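Local atomic coordinates of aminoglycoside N(6')acetyltransferase (Legionella pneumophila subsp. pneumophila, PDB entry 3F5B), a protein that probably transfers an acyl group, most likely acetyl, to an amine of its substrate, as in other acetyltransferases of the GNAT family. Residues Gln19-Leu29 with Ile50-Asn58. Residues are numbered along the deposited sequence; the frame is centred on the assembly and turned at random. Where two conformers were deposited one is given.
Sequences QMNKSQHELVL and IKDLHEFLN
Leu57 and Leu53 face His25 where the short helix segment 25-29 runs nearly antiparallel, at 168°, to helix 50-57, their axes 11.7 Å apart at closest. CD1 of Leu57 sits over one face of the imidazole of His25, 3.5 Å from the ring centroid, in a CH-pi contact offset toward CG; CD2 lies against the turn before the helix, 4.0 Å from CB of Met20. CG of His25 is anti to its backbone N (chi1 -160°), which swings the ring toward helix 50-57. A water in the ring plane adds a polar contact: it lies 2.8 Å from NE2 of His25 and donates to the carbonyl O of Ile50. Histidine suits this partly exposed place: its pi face takes a methyl, while NE2 at its edge reaches water. Deeper in, CD2 of Leu53 meets CG1 of Val28 at 3.9 Å; Tyr78 of strand 74-84 touches both residues. Phe56 offers its ring edge to the carbonyl O of Met20, with CE2 3.6 Å from it. At the helix end, the long side chain of Lys22 sends NZ to OD1 of Asn58 (2.7 Å), arriving 40° out of the carbonyl plane, while ND2 of Asn58 bonds back to O of His54 and lies over the face of the His54 ring, which should restrain the amide's rotation. The chemistry is therefore graded: aliphatic and aromatic groups join helix 25-31, and the turn before it, to helix 43-57 beside the GNAT sheet, and a water bridge and a charged-to-neutral hydrogen bond tie their more polar margin.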
# COMPACT_ATOMS: atom_id res chain seq x y z
N GLN A 19 -0.82 12.63 2.72
CA GLN A 19 -0.18 12.19 3.93
C GLN A 19 -1.12 12.45 5.08
O GLN A 19 -1.87 13.43 5.10
CB GLN A 19 1.17 12.87 4.11
CG GLN A 19 2.17 12.33 3.10
CD GLN A 19 3.48 13.08 3.01
OE1 GLN A 19 3.80 13.91 3.87
NE2 GLN A 19 4.24 12.82 1.92
N MSE A 20 -1.12 11.55 6.05
CA MSE A 20 -1.94 11.66 7.24
C MSE A 20 -1.62 12.90 8.06
O MSE A 20 -0.45 13.30 8.13
CB MSE A 20 -1.67 10.44 8.12
CG MSE A 20 -2.19 9.15 7.54
SE MSE A 20 -4.07 9.02 7.94
CE MSE A 20 -3.96 8.93 9.90
N ASN A 21 -2.64 13.47 8.69
CA ASN A 21 -2.44 14.48 9.72
C ASN A 21 -3.17 14.04 10.99
O ASN A 21 -3.96 13.08 10.97
CB ASN A 21 -2.83 15.90 9.26
CG ASN A 21 -4.31 16.05 8.97
OD1 ASN A 21 -5.15 15.73 9.79
ND2 ASN A 21 -4.62 16.58 7.79
N LYS A 22 -2.88 14.71 12.11
CA LYS A 22 -3.42 14.31 13.41
C LYS A 22 -4.92 14.20 13.45
O LYS A 22 -5.45 13.45 14.26
CB LYS A 22 -2.99 15.27 14.52
CG LYS A 22 -1.58 15.08 15.02
CD LYS A 22 -1.19 16.25 15.94
CE LYS A 22 -0.06 15.89 16.88
NZ LYS A 22 -0.43 14.71 17.73
N SER A 23 -5.62 14.96 12.62
CA SER A 23 -7.07 14.98 12.71
C SER A 23 -7.69 13.67 12.21
O SER A 23 -8.86 13.42 12.46
CB SER A 23 -7.65 16.17 11.96
OG SER A 23 -7.41 16.00 10.59
N GLN A 24 -6.89 12.84 11.54
CA GLN A 24 -7.38 11.58 10.99
C GLN A 24 -6.87 10.40 11.79
O GLN A 24 -7.14 9.26 11.44
CB GLN A 24 -6.95 11.44 9.53
CG GLN A 24 -7.64 12.42 8.59
CD GLN A 24 -6.70 13.03 7.57
OE1 GLN A 24 -5.47 13.09 7.76
NE2 GLN A 24 -7.28 13.50 6.46
N HIS A 25 -6.12 10.68 12.85
CA HIS A 25 -5.50 9.64 13.66
C HIS A 25 -6.51 8.61 14.21
O HIS A 25 -6.36 7.39 14.00
CB HIS A 25 -4.71 10.26 14.82
CG HIS A 25 -3.67 9.35 15.40
ND1 HIS A 25 -2.78 9.75 16.38
CD2 HIS A 25 -3.37 8.05 15.14
CE1 HIS A 25 -1.98 8.75 16.69
NE2 HIS A 25 -2.31 7.70 15.95
N GLU A 26 -7.53 9.10 14.92
CA GLU A 26 -8.51 8.22 15.52
C GLU A 26 -9.30 7.44 14.48
O GLU A 26 -9.57 6.26 14.67
CB GLU A 26 -9.40 8.98 16.52
CG GLU A 26 -8.54 9.61 17.63
CD GLU A 26 -9.30 10.00 18.86
OE1 GLU A 26 -10.54 10.29 18.77
OE2 GLU A 26 -8.65 10.02 19.92
N LEU A 27 -9.63 8.09 13.35
CA LEU A 27 -10.27 7.39 12.22
C LEU A 27 -9.52 6.14 11.79
O LEU A 27 -10.11 5.04 11.65
CB LEU A 27 -10.47 8.34 11.02
CG LEU A 27 -10.93 7.72 9.68
CD1 LEU A 27 -12.34 7.19 9.76
CD2 LEU A 27 -10.81 8.71 8.52
N VAL A 28 -8.21 6.30 11.55
CA VAL A 28 -7.39 5.21 11.08
C VAL A 28 -7.18 4.18 12.20
O VAL A 28 -7.22 2.97 11.96
CB VAL A 28 -6.04 5.71 10.51
CG1 VAL A 28 -5.07 4.56 10.26
CG2 VAL A 28 -6.29 6.52 9.21
N LEU A 29 -6.98 4.65 13.43
CA LEU A 29 -6.91 3.71 14.55
C LEU A 29 -8.15 2.77 14.66
O LEU A 29 -8.02 1.55 14.89
CB LEU A 29 -6.63 4.45 15.87
CG LEU A 29 -5.15 4.84 16.10
CD1 LEU A 29 -5.08 5.74 17.33
CD2 LEU A 29 -4.23 3.63 16.28
N ILE A 50 0.80 0.76 14.69
CA ILE A 50 0.33 1.76 15.62
C ILE A 50 1.48 2.66 16.07
O ILE A 50 1.34 3.87 16.06
CB ILE A 50 -0.38 1.10 16.84
CG1 ILE A 50 -1.72 0.48 16.40
CG2 ILE A 50 -0.55 2.07 18.02
CD1 ILE A 50 -2.45 -0.28 17.53
N LYS A 51 2.61 2.06 16.46
CA LYS A 51 3.82 2.80 16.84
C LYS A 51 4.27 3.75 15.74
O LYS A 51 4.51 4.92 16.00
CB LYS A 51 4.96 1.83 17.20
CG LYS A 51 6.32 2.49 17.53
CD LYS A 51 7.23 1.58 18.40
CE LYS A 51 8.54 2.30 18.78
NZ LYS A 51 9.20 1.72 20.00
N ASP A 52 4.37 3.25 14.51
CA ASP A 52 4.97 4.07 13.46
C ASP A 52 4.04 5.21 13.09
O ASP A 52 4.50 6.30 12.77
CB ASP A 52 5.33 3.28 12.19
CG ASP A 52 6.46 3.94 11.40
OD1 ASP A 52 7.58 4.00 11.94
OD2 ASP A 52 6.23 4.41 10.25
N LEU A 53 2.73 4.96 13.14
CA LEU A 53 1.76 5.99 12.79
C LEU A 53 1.88 7.13 13.78
O LEU A 53 1.83 8.31 13.41
CB LEU A 53 0.33 5.42 12.74
CG LEU A 53 -0.80 6.38 12.38
CD1 LEU A 53 -0.65 6.90 10.95
CD2 LEU A 53 -2.15 5.69 12.54
N HIS A 54 2.03 6.77 15.05
CA HIS A 54 2.26 7.73 16.10
C HIS A 54 3.54 8.57 15.89
O HIS A 54 3.52 9.81 16.05
CB HIS A 54 2.31 7.02 17.44
CG HIS A 54 2.25 7.94 18.61
ND1 HIS A 54 3.35 8.63 19.08
CD2 HIS A 54 1.22 8.30 19.40
CE1 HIS A 54 3.00 9.37 20.11
NE2 HIS A 54 1.71 9.19 20.33
N GLU A 55 4.65 7.91 15.53
CA GLU A 55 5.92 8.62 15.26
C GLU A 55 5.77 9.62 14.11
O GLU A 55 6.17 10.79 14.19
CB GLU A 55 7.05 7.64 14.94
CG GLU A 55 7.49 6.75 16.10
CD GLU A 55 8.12 7.56 17.23
OE1 GLU A 55 9.07 8.34 16.97
OE2 GLU A 55 7.65 7.41 18.37
N PHE A 56 5.14 9.14 13.05
CA PHE A 56 4.83 9.95 11.88
C PHE A 56 4.02 11.19 12.21
O PHE A 56 4.32 12.28 11.72
CB PHE A 56 4.08 9.12 10.84
CG PHE A 56 3.86 9.86 9.55
CD1 PHE A 56 4.91 9.97 8.60
CD2 PHE A 56 2.64 10.45 9.28
CE1 PHE A 56 4.73 10.68 7.41
CE2 PHE A 56 2.43 11.16 8.08
CZ PHE A 56 3.48 11.28 7.14
N LEU A 57 2.98 11.01 13.04
CA LEU A 57 2.05 12.09 13.37
C LEU A 57 2.61 13.05 14.42
O LEU A 57 2.22 14.23 14.46
CB LEU A 57 0.70 11.52 13.80
CG LEU A 57 -0.14 10.94 12.63
CD1 LEU A 57 -1.45 10.35 13.12
CD2 LEU A 57 -0.40 11.99 11.54
N ASN A 58 3.55 12.58 15.23
CA ASN A 58 4.01 13.38 16.35
C ASN A 58 5.44 13.91 16.21
O ASN A 58 6.12 14.12 17.22
CB ASN A 58 3.80 12.59 17.65
CG ASN A 58 2.32 12.39 17.95
OD1 ASN A 58 1.68 13.29 18.50
ND2 ASN A 58 1.77 11.23 17.58
O HOH W 1 -0.90 5.41 16.68